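Local atomic coordinates of putative monooxygenase Rv0793 (PDB entry 1Y0H), a protein that is a putative monooxygenase that might take part in antibiotic biosynthesis or scavenge reactive oxygen species. Residues A[33-42]-A[57-68]. Sequence-based numbering, arbitrary orientation.
Sequences TRAEDGCRSY and ERYRSRIALDEH. With ACT (acetate ion), chain C.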
loop_
_atom_site.group_PDB
_atom_site.type_symbol
_atom_site.label_atom_id
_atom_site.label_comp_id
_atom_site.label_asym_id
_atom_site.label_seq_id
_atom_site.Cartn_x
_atom_site.Cartn_y
_atom_site.Cartn_z
ATOM N N THR A 33 13.583 -11.462 1.939
ATOM C CA THR A 33 12.125 -11.516 1.821
ATOM C C THR A 33 11.695 -11.782 0.387
ATOM O O THR A 33 10.852 -12.637 0.153
ATOM C CB THR A 33 11.421 -10.264 2.357
ATOM O OG1 THR A 33 11.855 -10.021 3.709
ATOM C CG2 THR A 33 9.903 -10.500 2.332
ATOM N N ARG A 34 12.283 -11.078 -0.578
ATOM C CA ARG A 34 11.946 -11.343 -1.985
ATOM C C ARG A 34 12.280 -12.784 -2.374
ATOM O O ARG A 34 11.645 -13.334 -3.267
ATOM C CB ARG A 34 12.642 -10.366 -2.939
ATOM C CG ARG A 34 12.045 -8.970 -2.902
ATOM C CD ARG A 34 12.768 -8.053 -3.882
ATOM N NE ARG A 34 12.305 -6.678 -3.748
ATOM C CZ ARG A 34 12.952 -5.612 -4.203
ATOM N NH1 ARG A 34 14.109 -5.737 -4.849
ATOM N NH2 ARG A 34 12.424 -4.410 -4.019
ATOM N N ALA A 35 13.271 -13.373 -1.698
ATOM C CA ALA A 35 13.709 -14.752 -1.967
ATOM C C ALA A 35 12.761 -15.821 -1.420
ATOM O O ALA A 35 12.844 -16.984 -1.829
ATOM C CB ALA A 35 15.127 -14.985 -1.456
ATOM N N GLU A 36 11.884 -15.427 -0.497
ATOM C CA GLU A 36 10.851 -16.331 0.024
ATOM C C GLU A 36 9.970 -16.872 -1.101
ATOM O O GLU A 36 9.447 -16.103 -1.918
ATOM C CB GLU A 36 9.977 -15.620 1.066
ATOM C CG GLU A 36 10.693 -15.199 2.356
ATOM C CD GLU A 36 9.859 -14.263 3.246
ATOM O OE1 GLU A 36 8.624 -14.160 3.053
ATOM O OE2 GLU A 36 10.438 -13.614 4.152
ATOM N N ASP A 37 9.795 -18.195 -1.119
ATOM C CA ASP A 37 8.959 -18.872 -2.110
ATOM C C ASP A 37 7.590 -18.206 -2.218
ATOM O O ASP A 37 7.034 -18.063 -3.307
ATOM C CB ASP A 37 8.793 -20.339 -1.708
ATOM C CG ASP A 37 8.149 -21.175 -2.791
ATOM O OD1 ASP A 37 8.847 -21.523 -3.767
ATOM O OD2 ASP A 37 6.950 -21.502 -2.660
ATOM N N GLY A 38 7.066 -17.785 -1.071
ATOM C CA GLY A 38 5.727 -17.252 -0.993
ATOM C C GLY A 38 5.591 -15.752 -1.113
ATOM O O GLY A 38 4.485 -15.233 -0.999
ATOM N N CYS A 39 6.698 -15.047 -1.330
ATOM C CA CYS A 39 6.651 -13.601 -1.474
ATOM C C CYS A 39 6.507 -13.222 -2.949
ATOM O O CYS A 39 7.403 -13.510 -3.759
ATOM C CB CYS A 39 7.920 -12.954 -0.907
ATOM S SG CYS A 39 7.901 -11.124 -1.044
ATOM N N ARG A 40 5.375 -12.602 -3.293
ATOM C CA ARG A 40 5.158 -12.095 -4.643
ATOM C C ARG A 40 5.906 -10.776 -4.880
ATOM O O ARG A 40 6.535 -10.593 -5.918
ATOM C CB ARG A 40 3.671 -11.925 -4.939
ATOM C CG ARG A 40 3.426 -11.096 -6.176
ATOM C CD ARG A 40 1.971 -10.992 -6.496
ATOM N NE ARG A 40 1.741 -9.963 -7.506
ATOM C CZ ARG A 40 0.568 -9.749 -8.092
ATOM N NH1 ARG A 40 -0.481 -10.508 -7.783
ATOM N NH2 ARG A 40 0.447 -8.795 -9.005
ATOM N N SER A 41 5.816 -9.855 -3.930
ATOM C CA SER A 41 6.596 -8.614 -4.010
ATOM C C SER A 41 6.864 -8.023 -2.629
ATOM O O SER A 41 6.182 -8.338 -1.663
ATOM C CB SER A 41 5.888 -7.594 -4.915
ATOM O OG SER A 41 4.635 -7.227 -4.394
ATOM N N TYR A 42 7.878 -7.171 -2.557
ATOM C CA TYR A 42 8.268 -6.518 -1.309
ATOM C C TYR A 42 9.026 -5.272 -1.730
ATOM O O TYR A 42 10.182 -5.357 -2.140
ATOM C CB TYR A 42 9.158 -7.480 -0.524
ATOM C CG TYR A 42 9.476 -7.115 0.904
ATOM C CD1 TYR A 42 10.698 -6.512 1.237
ATOM C CD2 TYR A 42 8.589 -7.426 1.939
ATOM C CE1 TYR A 42 11.020 -6.214 2.565
ATOM C CE2 TYR A 42 8.915 -7.124 3.278
ATOM C CZ TYR A 42 10.128 -6.520 3.570
ATOM O OH TYR A 42 10.452 -6.230 4.868
ATOM N N GLU A 57 3.926 -5.048 0.634
ATOM C CA GLU A 57 4.306 -6.456 0.561
ATOM C C GLU A 57 3.136 -7.270 0.039
ATOM O O GLU A 57 1.992 -7.019 0.403
ATOM C CB GLU A 57 4.652 -6.975 1.958
ATOM C CG GLU A 57 5.465 -6.011 2.789
ATOM C CD GLU A 57 5.614 -6.420 4.240
ATOM O OE1 GLU A 57 5.458 -7.630 4.580
ATOM O OE2 GLU A 57 5.912 -5.507 5.046
ATOM N N ARG A 58 3.436 -8.235 -0.826
ATOM C CA ARG A 58 2.418 -9.142 -1.344
ATOM C C ARG A 58 2.902 -10.574 -1.187
ATOM O O ARG A 58 4.020 -10.890 -1.580
ATOM C CB ARG A 58 2.185 -8.876 -2.833
ATOM C CG ARG A 58 1.468 -7.591 -3.192
ATOM C CD ARG A 58 1.362 -7.571 -4.724
ATOM N NE ARG A 58 0.693 -6.399 -5.275
ATOM C CZ ARG A 58 1.322 -5.339 -5.771
ATOM N NH1 ARG A 58 0.618 -4.326 -6.253
ATOM N NH2 ARG A 58 2.649 -5.285 -5.774
ATOM N N TYR A 59 2.027 -11.429 -0.653
ATOM C CA TYR A 59 2.325 -12.833 -0.380
ATOM C C TYR A 59 1.329 -13.709 -1.110
ATOM O O TYR A 59 0.178 -13.330 -1.299
ATOM C CB TYR A 59 2.330 -13.111 1.131
ATOM C CG TYR A 59 3.407 -12.299 1.800
ATOM C CD1 TYR A 59 4.729 -12.738 1.813
ATOM C CD2 TYR A 59 3.113 -11.062 2.375
ATOM C CE1 TYR A 59 5.747 -11.961 2.391
ATOM C CE2 TYR A 59 4.127 -10.279 2.954
ATOM C CZ TYR A 59 5.438 -10.740 2.945
ATOM O OH TYR A 59 6.440 -9.976 3.514
ATOM N N ARG A 60 1.788 -14.884 -1.513
ATOM C CA ARG A 60 0.968 -15.791 -2.298
ATOM C C ARG A 60 -0.174 -16.388 -1.473
ATOM O O ARG A 60 -1.159 -16.862 -2.030
ATOM C CB ARG A 60 1.842 -16.884 -2.926
ATOM C CG ARG A 60 2.987 -16.285 -3.750
ATOM C CD ARG A 60 3.559 -17.207 -4.824
ATOM N NE ARG A 60 4.057 -16.393 -5.938
ATOM C CZ ARG A 60 5.261 -15.825 -5.996
ATOM N NH1 ARG A 60 6.141 -15.987 -5.016
ATOM N NH2 ARG A 60 5.590 -15.095 -7.052
ATOM N N SER A 61 -0.038 -16.351 -0.149
ATOM C CA SER A 61 -1.055 -16.903 0.764
ATOM C C SER A 61 -0.853 -16.299 2.144
ATOM O O SER A 61 0.214 -15.757 2.433
ATOM C CB SER A 61 -0.925 -18.434 0.856
ATOM O OG SER A 61 0.260 -18.817 1.547
ATOM N N ARG A 62 -1.870 -16.393 3.001
ATOM C CA ARG A 62 -1.698 -15.993 4.392
ATOM C C ARG A 62 -0.649 -16.862 5.087
ATOM O O ARG A 62 0.099 -16.374 5.947
ATOM C CB ARG A 62 -3.026 -16.036 5.157
ATOM C CG ARG A 62 -2.881 -15.787 6.642
ATOM C CD ARG A 62 -2.321 -14.387 6.948
ATOM N NE ARG A 62 -1.876 -14.304 8.340
ATOM C CZ ARG A 62 -2.476 -13.570 9.277
ATOM N NH1 ARG A 62 -3.540 -12.828 8.973
ATOM N NH2 ARG A 62 -2.002 -13.568 10.517
ATOM N N ILE A 63 -0.603 -18.146 4.716
ATOM C CA ILE A 63 0.400 -19.079 5.225
ATOM C C ILE A 63 1.810 -18.534 4.954
ATOM O O ILE A 63 2.666 -18.591 5.818
ATOM C CB ILE A 63 0.231 -20.476 4.603
ATOM C CG1 ILE A 63 -1.073 -21.104 5.119
ATOM C CG2 ILE A 63 1.410 -21.383 4.912
ATOM C CD1 ILE A 63 -1.699 -22.053 4.133
ATOM N N ALA A 64 2.011 -17.990 3.756
ATOM C CA ALA A 64 3.302 -17.411 3.366
ATOM C C ALA A 64 3.671 -16.209 4.223
ATOM O O ALA A 64 4.844 -16.018 4.542
ATOM C CB ALA A 64 3.302 -17.027 1.880
ATOM N N LEU A 65 2.672 -15.399 4.572
ATOM C CA LEU A 65 2.883 -14.259 5.480
ATOM C C LEU A 65 3.279 -14.771 6.862
ATOM O O LEU A 65 4.134 -14.199 7.513
ATOM C CB LEU A 65 1.629 -13.383 5.565
ATOM C CG LEU A 65 1.665 -12.245 6.581
ATOM C CD1 LEU A 65 2.836 -11.331 6.244
ATOM C CD2 LEU A 65 0.344 -11.485 6.579
ATOM N N ASP A 66 2.643 -15.847 7.317
ATOM C CA ASP A 66 3.005 -16.423 8.596
ATOM C C ASP A 66 4.438 -16.933 8.567
ATOM O O ASP A 66 5.189 -16.727 9.519
ATOM C CB ASP A 66 2.014 -17.522 8.976
ATOM C CG ASP A 66 0.617 -16.972 9.207
ATOM O OD1 ASP A 66 0.496 -15.753 9.454
ATOM O OD2 ASP A 66 -0.369 -17.749 9.136
ATOM N N GLU A 67 4.829 -17.563 7.463
ATOM C CA GLU A 67 6.224 -18.020 7.305
ATOM C C GLU A 67 7.197 -16.838 7.367
ATOM O O GLU A 67 8.255 -16.922 7.997
ATOM C CB GLU A 67 6.391 -18.807 6.001
ATOM C CG GLU A 67 5.560 -20.080 5.898
ATOM C CD GLU A 67 6.170 -21.283 6.612
ATOM O OE1 GLU A 67 5.683 -22.410 6.371
ATOM O OE2 GLU A 67 7.130 -21.122 7.402
ATOM N N HIS A 68 6.820 -15.727 6.741
ATOM C CA HIS A 68 7.653 -14.524 6.727
ATOM C C HIS A 68 7.879 -14.020 8.150
ATOM O O HIS A 68 8.994 -13.667 8.529
ATOM C CB HIS A 68 6.971 -13.449 5.874
ATOM C CG HIS A 68 7.621 -12.104 5.953
ATOM N ND1 HIS A 68 8.915 -11.876 5.536
ATOM C CD2 HIS A 68 7.150 -10.911 6.389
ATOM C CE1 HIS A 68 9.213 -10.599 5.713
ATOM N NE2 HIS A 68 8.159 -9.993 6.228
HETATM C C ACT C . 8.163 -6.369 7.294
HETATM O O ACT C . 8.534 -7.293 6.541
HETATM O OXT ACT C . 6.930 -6.275 7.521
HETATM C CH3 ACT C . 9.158 -5.420 7.882
HETATM O O HOH W 1 6.669 -15.859 2.459
#
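At the edge of the His68 ring, ND1 donates to Glu36 OE2 (2.7 Å, 166°), which accepts through its syn lone pair; the carboxylate plane is turned 46° from the ring. His68 CG lies anti to the backbone N (chi1 171°), carrying the ring toward Glu36. Tyr59 OH sits over one face, near the ring's margin, and NE2 donates to an acetate oxygen, O, at 2.7 Å. His73 also bonds Glu36 OE2, and a water joins Glu36 OE1 to Ala64 O, so both carboxylate oxygens are engaged. Thr33 CG2 lies over one face of Tyr42, whose OH donates to the same acetate oxygen. Tyr59 OH donates to Glu57 OE1 on the anti side, well out of the carboxylate plane. The acetate, probably from the crystallisation liquor, may mark a polar pocket between helix 62-69 and the antiparallel sheet of this ferredoxin-like fold. Where strands 39-47 and 53-59 pair, a classic beta bulge sets Arg40 N and Ser41 N on Arg58 O, at 2.8 and 3.1 Å respectively. Ser41 OG receives Arg58 NH2 in the guanidinium plane at 3.1 Å. Arg58 also forms salt bridges to Glu99 and to Asp43 of the second subunit. Beyond the bulge, Arg60 N donates to Gly38 O (2.8 Å), and Ala64 CB packs 3.8 Å from Gly38 CA.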